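Local coordinates for protein 1,3-alpha-isomaltosidase (Kribbella flavida DSM 17836, PDB 5X3I) that hydrolyses the alpha-1,3-glucosidic linkages of the cyclic tetrasaccharide cyclobis-(1-6)-alpha-nigerosyl inside the cell, yielding isomaltose, at residues P653-L658 / Y673-G678; E680-P685 / T696-G701. The protein carries 1 engineered substitution. One frame throughout, in Å; residues are numbered along the deposited sequence.

Contact 1 of 2, residues P653-L658 / Y673-G678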
ATOM      1  N   PRO A 653      17.830  -0.116   9.676  1.00 18.54           N
ATOM      2  CA  PRO A 653      16.394  -0.394   9.831  1.00 19.51           C
ATOM      3  C   PRO A 653      15.954  -0.933  11.193  1.00 19.20           C
ATOM      4  O   PRO A 653      16.732  -1.553  11.906  1.00 21.16           O
ATOM      5  CB  PRO A 653      16.129  -1.440   8.749  1.00 15.65           C
ATOM      6  CG  PRO A 653      17.105  -1.081   7.669  1.00 17.24           C
ATOM      7  CD  PRO A 653      18.358  -0.702   8.429  1.00 20.06           C
ATOM      8  N   LEU A 654      14.693  -0.682  11.523  1.00 19.77           N
ATOM      9  CA  LEU A 654      14.090  -1.195  12.748  1.00 17.24           C
ATOM     10  C   LEU A 654      13.708  -2.664  12.617  1.00 15.62           C
ATOM     11  O   LEU A 654      14.046  -3.469  13.471  1.00 20.55           O
ATOM     12  CB  LEU A 654      12.865  -0.359  13.124  1.00 15.82           C
ATOM     13  CG  LEU A 654      12.124  -0.766  14.396  1.00 17.44           C
ATOM     14  CD1 LEU A 654      13.098  -0.853  15.574  1.00 16.20           C
ATOM     15  CD2 LEU A 654      10.980   0.228  14.683  1.00 15.21           C
ATOM     16  N   MET A 655      13.024  -3.023  11.534  1.00 17.76           N
ATOM     17  CA  MET A 655      12.788  -4.427  11.264  1.00 17.07           C
ATOM     18  C   MET A 655      13.812  -4.786  10.180  1.00 18.69           C
ATOM     19  O   MET A 655      13.607  -4.521   8.998  1.00 19.84           O
ATOM     20  CB  MET A 655      11.334  -4.630  10.810  1.00 17.91           C
ATOM     21  CG  MET A 655      10.879  -6.056  10.564  1.00 13.49           C
ATOM     22  SD  MET A 655       9.154  -6.091  10.033  1.00 17.23           S
ATOM     23  CE  MET A 655       8.818  -7.838  10.023  1.00 12.85           C
ATOM     24  N   ARG A 656      14.877  -5.468  10.590  1.00 20.34           N
ATOM     25  CA  ARG A 656      16.132  -5.397   9.845  1.00 17.75           C
ATOM     26  C   ARG A 656      16.594  -6.725   9.277  1.00 18.26           C
ATOM     27  O   ARG A 656      17.016  -7.606  10.028  1.00 20.58           O
ATOM     28  CB  ARG A 656      17.238  -4.806  10.732  1.00 19.14           C
ATOM     29  CG  ARG A 656      18.553  -4.511  10.003  1.00 18.42           C
ATOM     30  CD  ARG A 656      19.641  -4.081  10.980  1.00 19.30           C
ATOM     31  NE  ARG A 656      19.194  -3.003  11.856  1.00 18.59           N
ATOM     32  CZ  ARG A 656      19.873  -2.567  12.912  1.00 19.39           C
ATOM     33  NH1 ARG A 656      21.039  -3.110  13.230  1.00 21.14           N
ATOM     34  NH2 ARG A 656      19.385  -1.584  13.658  1.00 18.82           N
ATOM     35  N   PRO A 657      16.534  -6.861   7.943  1.00 16.84           N
ATOM     36  CA  PRO A 657      17.130  -8.019   7.271  1.00 18.00           C
ATOM     37  C   PRO A 657      18.592  -8.155   7.676  1.00 17.78           C
ATOM     38  O   PRO A 657      19.259  -7.154   7.883  1.00 18.64           O
ATOM     39  CB  PRO A 657      16.993  -7.672   5.784  1.00 17.01           C
ATOM     40  CG  PRO A 657      15.844  -6.751   5.715  1.00 14.74           C
ATOM     41  CD  PRO A 657      15.907  -5.938   6.984  1.00 15.82           C
ATOM     42  N   LEU A 658      19.076  -9.377   7.799  1.00 19.55           N
ATOM     43  CA  LEU A 658      20.430  -9.596   8.281  1.00 21.77           C
ATOM     44  C   LEU A 658      21.521  -9.054   7.353  1.00 22.08           C
ATOM     45  O   LEU A 658      22.656  -8.890   7.783  1.00 25.55           O
ATOM     46  CB  LEU A 658      20.666 -11.085   8.533  1.00 20.68           C
ATOM     47  CG  LEU A 658      20.301 -11.595   9.927  1.00 23.96           C
ATOM     48  CD1 LEU A 658      18.809 -11.543  10.148  1.00 21.83           C
ATOM     49  CD2 LEU A 658      20.811 -13.009  10.127  1.00 21.43           C
ATOM     50  N   TYR A 673      13.184 -15.010   6.349  1.00 22.73           N
ATOM     51  CA  TYR A 673      12.137 -14.540   7.256  1.00 19.29           C
ATOM     52  C   TYR A 673      12.649 -14.086   8.631  1.00 23.25           C
ATOM     53  O   TYR A 673      11.880 -13.547   9.435  1.00 23.95           O
ATOM     54  CB  TYR A 673      11.084 -15.624   7.423  1.00 19.00           C
ATOM     55  CG  TYR A 673      10.362 -15.944   6.134  1.00 21.82           C
ATOM     56  CD1 TYR A 673       9.406 -15.079   5.616  1.00 20.28           C
ATOM     57  CD2 TYR A 673      10.633 -17.110   5.435  1.00 23.41           C
ATOM     58  CE1 TYR A 673       8.742 -15.369   4.447  1.00 20.75           C
ATOM     59  CE2 TYR A 673       9.979 -17.410   4.259  1.00 23.87           C
ATOM     60  CZ  TYR A 673       9.035 -16.537   3.766  1.00 24.30           C
ATOM     61  OH  TYR A 673       8.378 -16.835   2.592  1.00 25.30           O
ATOM     62  N   GLN A 674      13.936 -14.312   8.889  1.00 23.83           N
ATOM     63  CA  GLN A 674      14.598 -13.837  10.100  1.00 20.54           C
ATOM     64  C   GLN A 674      14.935 -12.370  10.003  1.00 18.68           C
ATOM     65  O   GLN A 674      15.188 -11.860   8.921  1.00 26.31           O
ATOM     66  CB  GLN A 674      15.896 -14.603  10.368  1.00 22.51           C
ATOM     67  CG  GLN A 674      15.726 -16.045  10.694  1.00 25.73           C
ATOM     68  CD  GLN A 674      17.034 -16.709  11.053  1.00 22.63           C
ATOM     69  OE1 GLN A 674      17.066 -17.897  11.340  1.00 25.97           O
ATOM     70  NE2 GLN A 674      18.114 -15.944  11.045  1.00 19.52           N
ATOM     71  N   TYR A 675      14.960 -11.691  11.137  1.00 19.17           N
ATOM     72  CA  TYR A 675      15.378 -10.301  11.156  1.00 18.45           C
ATOM     73  C   TYR A 675      15.826  -9.862  12.534  1.00 17.99           C
ATOM     74  O   TYR A 675      15.495 -10.485  13.538  1.00 20.07           O
ATOM     75  CB  TYR A 675      14.247  -9.392  10.668  1.00 18.25           C
ATOM     76  CG  TYR A 675      12.986  -9.485  11.490  1.00 18.51           C
ATOM     77  CD1 TYR A 675      12.045 -10.474  11.242  1.00 17.62           C
ATOM     78  CD2 TYR A 675      12.729  -8.574  12.514  1.00 17.01           C
ATOM     79  CE1 TYR A 675      10.894 -10.561  11.982  1.00 15.26           C
ATOM     80  CE2 TYR A 675      11.579  -8.650  13.255  1.00 16.24           C
ATOM     81  CZ  TYR A 675      10.670  -9.646  12.996  1.00 16.48           C
ATOM     82  OH  TYR A 675       9.528  -9.730  13.743  1.00 18.66           O
ATOM     83  N   LEU A 676      16.570  -8.770  12.573  1.00 20.35           N
ATOM     84  CA  LEU A 676      16.909  -8.129  13.823  1.00 19.33           C
ATOM     85  C   LEU A 676      15.866  -7.052  14.099  1.00 20.38           C
ATOM     86  O   LEU A 676      15.544  -6.267  13.208  1.00 18.24           O
ATOM     87  CB  LEU A 676      18.306  -7.520  13.768  1.00 19.10           C
ATOM     88  CG  LEU A 676      19.458  -8.510  13.592  1.00 23.62           C
ATOM     89  CD1 LEU A 676      20.708  -7.776  13.172  1.00 27.19           C
ATOM     90  CD2 LEU A 676      19.697  -9.269  14.884  1.00 21.47           C
ATOM     91  N   LEU A 677      15.322  -7.037  15.313  1.00 17.13           N
ATOM     92  CA  LEU A 677      14.474  -5.936  15.737  1.00 16.33           C
ATOM     93  C   LEU A 677      15.365  -4.956  16.485  1.00 16.05           C
ATOM     94  O   LEU A 677      15.750  -5.195  17.629  1.00 20.88           O
ATOM     95  CB  LEU A 677      13.337  -6.448  16.619  1.00 17.94           C
ATOM     96  CG  LEU A 677      12.380  -5.428  17.250  1.00 16.19           C
ATOM     97  CD1 LEU A 677      11.430  -4.886  16.211  1.00 16.32           C
ATOM     98  CD2 LEU A 677      11.604  -6.069  18.384  1.00 14.70           C
ATOM     99  N   GLY A 678      15.646  -3.825  15.860  1.00 15.14           N
ATOM    100  CA  GLY A 678      16.704  -2.961  16.340  1.00 16.33           C
ATOM    101  C   GLY A 678      18.052  -3.668  16.325  1.00 17.66           C
ATOM    102  O   GLY A 678      18.204  -4.729  15.723  1.00 18.86           O
TER
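M655 lies over one face of the Y675 ring in a Met-aromatic contact, an example of how a very short antiparallel bridge gains grip from its side chains. Its CG sits 4.0 Å from the ring centroid of Y675 as a CH-pi contact, and because the chain is extended beyond CG, CE carries on to CZ of the same ring, with SD above the face at a distance. The backbone is tightest at R656 and L676, a hydrogen-bonded pair: L676 N to R656 O and R656 N to L676 O both measure 2.8 Å, the latter bent to 143°. G678 N adds a straighter bond to L654 O. R656 folds back, bent at chi3 (-51°), and grips P653 O side-on with NE and NH2, while G678 C and O lie over one guanidinium face; salt bridges to D661 and D679 probably offset its charge. Looser packing marks the far end, where L658 CD2 stays 4.1 Å from Q674 NE2, yet the touching residues there remain buried too. Strand 655-656 forms an edge of the C-terminal antiparallel sheet, with 681-683 beyond 675-677; helix 622-650 packs against L654 and L677, and helix 541-556 against P657 and Y675.

Contact 2 of 2, residues E680-P685 / T696-G701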
ATOM      1  N   GLU A 680      19.708  -5.089  18.933  1.00 24.42           N
ATOM      2  CA  GLU A 680      19.963  -6.163  19.896  1.00 20.00           C
ATOM      3  C   GLU A 680      19.207  -7.487  19.815  1.00 18.56           C
ATOM      4  O   GLU A 680      19.631  -8.458  20.429  1.00 19.33           O
ATOM      5  CB  GLU A 680      19.739  -5.601  21.306  1.00 19.25           C
ATOM      6  CG  GLU A 680      20.229  -4.174  21.498  1.00 21.04           C
ATOM      7  CD  GLU A 680      21.716  -3.993  21.244  1.00 25.01           C
ATOM      8  OE1 GLU A 680      22.442  -4.991  21.103  1.00 26.35           O
ATOM      9  OE2 GLU A 680      22.165  -2.836  21.195  1.00 25.12           O
ATOM     10  N   LEU A 681      18.120  -7.560  19.062  1.00 19.12           N
ATOM     11  CA  LEU A 681      17.284  -8.757  19.118  1.00 16.30           C
ATOM     12  C   LEU A 681      17.084  -9.389  17.751  1.00 18.77           C
ATOM     13  O   LEU A 681      16.730  -8.708  16.805  1.00 21.87           O
ATOM     14  CB  LEU A 681      15.912  -8.439  19.716  1.00 14.34           C
ATOM     15  CG  LEU A 681      15.801  -7.988  21.174  1.00 17.67           C
ATOM     16  CD1 LEU A 681      14.371  -7.550  21.475  1.00 15.22           C
ATOM     17  CD2 LEU A 681      16.232  -9.091  22.116  1.00 15.29           C
ATOM     18  N   LEU A 682      17.266 -10.702  17.677  1.00 19.49           N
ATOM     19  CA  LEU A 682      17.023 -11.449  16.454  1.00 18.21           C
ATOM     20  C   LEU A 682      15.744 -12.261  16.595  1.00 18.64           C
ATOM     21  O   LEU A 682      15.576 -13.037  17.537  1.00 21.50           O
ATOM     22  CB  LEU A 682      18.218 -12.352  16.125  1.00 19.90           C
ATOM     23  CG  LEU A 682      18.237 -13.021  14.748  1.00 19.57           C
ATOM     24  CD1 LEU A 682      19.657 -13.257  14.304  1.00 23.43           C
ATOM     25  CD2 LEU A 682      17.493 -14.331  14.783  1.00 20.08           C
ATOM     26  N   ILE A 683      14.842 -12.066  15.649  1.00 19.39           N
ATOM     27  CA  ILE A 683      13.533 -12.697  15.683  1.00 18.05           C
ATOM     28  C   ILE A 683      13.417 -13.756  14.592  1.00 18.24           C
ATOM     29  O   ILE A 683      13.911 -13.559  13.489  1.00 20.94           O
ATOM     30  CB  ILE A 683      12.414 -11.657  15.492  1.00 15.31           C
ATOM     31  CG1 ILE A 683      12.723 -10.369  16.261  1.00 14.80           C
ATOM     32  CG2 ILE A 683      11.071 -12.246  15.863  1.00 17.72           C
ATOM     33  CD1 ILE A 683      12.897 -10.558  17.757  1.00 18.19           C
ATOM     34  N   ASN A 684      12.760 -14.866  14.902  1.00 19.23           N
ATOM     35  CA  ASN A 684      12.506 -15.906  13.914  1.00 19.57           C
ATOM     36  C   ASN A 684      11.092 -16.460  14.003  1.00 20.02           C
ATOM     37  O   ASN A 684      10.869 -17.499  14.617  1.00 22.43           O
ATOM     38  CB  ASN A 684      13.519 -17.044  14.068  1.00 22.21           C
ATOM     39  CG  ASN A 684      13.444 -18.049  12.932  1.00 22.93           C
ATOM     40  OD1 ASN A 684      12.822 -17.794  11.906  1.00 25.22           O
ATOM     41  ND2 ASN A 684      14.082 -19.198  13.114  1.00 22.76           N
ATOM     42  N   PRO A 685      10.137 -15.777  13.364  1.00 19.36           N
ATOM     43  CA  PRO A 685       8.717 -16.103  13.414  1.00 17.46           C
ATOM     44  C   PRO A 685       8.458 -17.559  13.086  1.00 21.51           C
ATOM     45  O   PRO A 685       9.147 -18.107  12.226  1.00 25.86           O
ATOM     46  CB  PRO A 685       8.115 -15.198  12.340  1.00 18.03           C
ATOM     47  CG  PRO A 685       9.046 -14.055  12.264  1.00 16.72           C
ATOM     48  CD  PRO A 685      10.400 -14.622  12.492  1.00 17.96           C
ATOM     49  N   THR A 696      16.933 -21.620  13.945  1.00 24.13           N
ATOM     50  CA  THR A 696      17.305 -20.239  13.707  1.00 23.81           C
ATOM     51  C   THR A 696      18.780 -20.157  13.347  1.00 25.19           C
ATOM     52  O   THR A 696      19.596 -20.861  13.928  1.00 28.97           O
ATOM     53  CB  THR A 696      17.026 -19.367  14.956  1.00 22.34           C
ATOM     54  OG1 THR A 696      15.643 -19.459  15.308  1.00 25.32           O
ATOM     55  CG2 THR A 696      17.388 -17.927  14.700  1.00 21.03           C
ATOM     56  N   TYR A 697      19.126 -19.313  12.386  1.00 23.52           N
ATOM     57  CA  TYR A 697      20.528 -19.109  12.071  1.00 25.76           C
ATOM     58  C   TYR A 697      21.023 -17.831  12.712  1.00 25.37           C
ATOM     59  O   TYR A 697      20.601 -16.733  12.355  1.00 25.14           O
ATOM     60  CB  TYR A 697      20.774 -19.067  10.557  1.00 25.99           C
ATOM     61  CG  TYR A 697      22.194 -18.664  10.214  1.00 27.61           C
ATOM     62  CD1 TYR A 697      23.244 -19.562  10.350  1.00 28.21           C
ATOM     63  CD2 TYR A 697      22.489 -17.386   9.778  1.00 27.40           C
ATOM     64  CE1 TYR A 697      24.544 -19.197  10.058  1.00 25.70           C
ATOM     65  CE2 TYR A 697      23.785 -17.013   9.480  1.00 29.94           C
ATOM     66  CZ  TYR A 697      24.808 -17.928   9.621  1.00 30.05           C
ATOM     67  OH  TYR A 697      26.098 -17.558   9.322  1.00 30.92           O
ATOM     68  N   LEU A 698      21.931 -17.985  13.662  1.00 27.33           N
ATOM     69  CA  LEU A 698      22.529 -16.849  14.331  1.00 27.29           C
ATOM     70  C   LEU A 698      23.851 -16.496  13.673  1.00 27.81           C
ATOM     71  O   LEU A 698      24.765 -17.307  13.644  1.00 29.30           O
ATOM     72  CB  LEU A 698      22.738 -17.149  15.814  1.00 28.74           C
ATOM     73  CG  LEU A 698      21.494 -17.491  16.630  1.00 27.81           C
ATOM     74  CD1 LEU A 698      21.877 -17.801  18.062  1.00 26.96           C
ATOM     75  CD2 LEU A 698      20.509 -16.347  16.583  1.00 25.82           C
ATOM     76  N   PRO A 699      23.963 -15.266  13.165  1.00 30.29           N
ATOM     77  CA  PRO A 699      25.200 -14.811  12.533  1.00 31.45           C
ATOM     78  C   PRO A 699      26.307 -14.613  13.559  1.00 31.75           C
ATOM     79  O   PRO A 699      26.123 -14.951  14.729  1.00 32.32           O
ATOM     80  CB  PRO A 699      24.799 -13.486  11.893  1.00 29.72           C
ATOM     81  CG  PRO A 699      23.677 -12.994  12.744  1.00 29.41           C
ATOM     82  CD  PRO A 699      22.932 -14.214  13.191  1.00 28.44           C
ATOM     83  N   ALA A 700      27.430 -14.056  13.127  1.00 30.58           N
ATOM     84  CA  ALA A 700      28.593 -13.887  13.990  1.00 33.14           C
ATOM     85  C   ALA A 700      28.260 -13.030  15.202  1.00 35.18           C
ATOM     86  O   ALA A 700      27.379 -12.184  15.140  1.00 36.56           O
ATOM     87  CB  ALA A 700      29.737 -13.270  13.219  1.00 28.95           C
ATOM     88  N   GLY A 701      28.996 -13.248  16.288  1.00 37.70           N
ATOM     89  CA  GLY A 701      28.743 -12.606  17.568  1.00 37.13           C
ATOM     90  C   GLY A 701      28.196 -13.562  18.608  1.00 34.78           C
ATOM     91  O   GLY A 701      28.019 -14.745  18.334  1.00 31.52           O
TER
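N684 and T696 meet through two complementary torsions: CG of N684 is anti to its own backbone nitrogen (chi1 -171°), sending the amide across, while chi1 of -58° in T696 sets OG1 anti to the carbonyl carbon, where it receives that amide. The resulting bond, N684 ND2 to T696 OG1 at 2.7 Å, is nearly straight at 170°, and the hydroxyl oxygen lies almost in the amide plane. With ND2 as donor, OG1 acts as acceptor here; weak bonds from ND2 to T695 O and from W694 NE1 to OD1 further steady the amide. The methyl of T696 serves a different neighbour, its CG2 lying 3.6 Å from L682 CD2 as the two side chains run alongside each other, pointing opposite ways. This dual use of a threonine illustrates how two sheets of a beta-sandwich-like C-terminal domain, of the kind found in family 31 glycoside hydrolases, can face each other without sharing backbone bonds: the axes of strands 681-683 and 696-698 approach no closer than 8.9 Å. With an alanine in place of T696, both hydroxyl and methyl go, which is likely to leave N684 ND2 without its straight bond and L682 CD2 without the methyl it packs on. The other branch of L682, CD1, serves P699 and L698: it abuts P699 CD at 3.6 Å and touches L698 CD2, which comes in at 3.9 Å. W703, from strand 703-705, packs against both L682 and L698, and Y729 of strand 728-731 against T696 and L698.

In the fold
Read from the N terminus, the chain leaves helix 622-650 and enters the C-terminal domain at 653-658. Contact 1 closes the first loop, 14 residues without helix or strand, when 673-678 returns alongside; a short connection then leads to 680-685, and contact 2 closes a second loop of ten residues at 696-701. The two loops follow in series, neither nested nor crossed, with centres about 9 Å apart. Strands 675-677 and 681-683 are sheet neighbours, joined by a probable backbone hydrogen bond from I683 N to Y675 O, 2.7 Å. Contact 1 extends this sheet to its edge, whereas contact 2 links it to the two-stranded sheet 693-698/715-720. Q674 OE1, probably hydrogen-bonded to Y697 N, bridges both contacts.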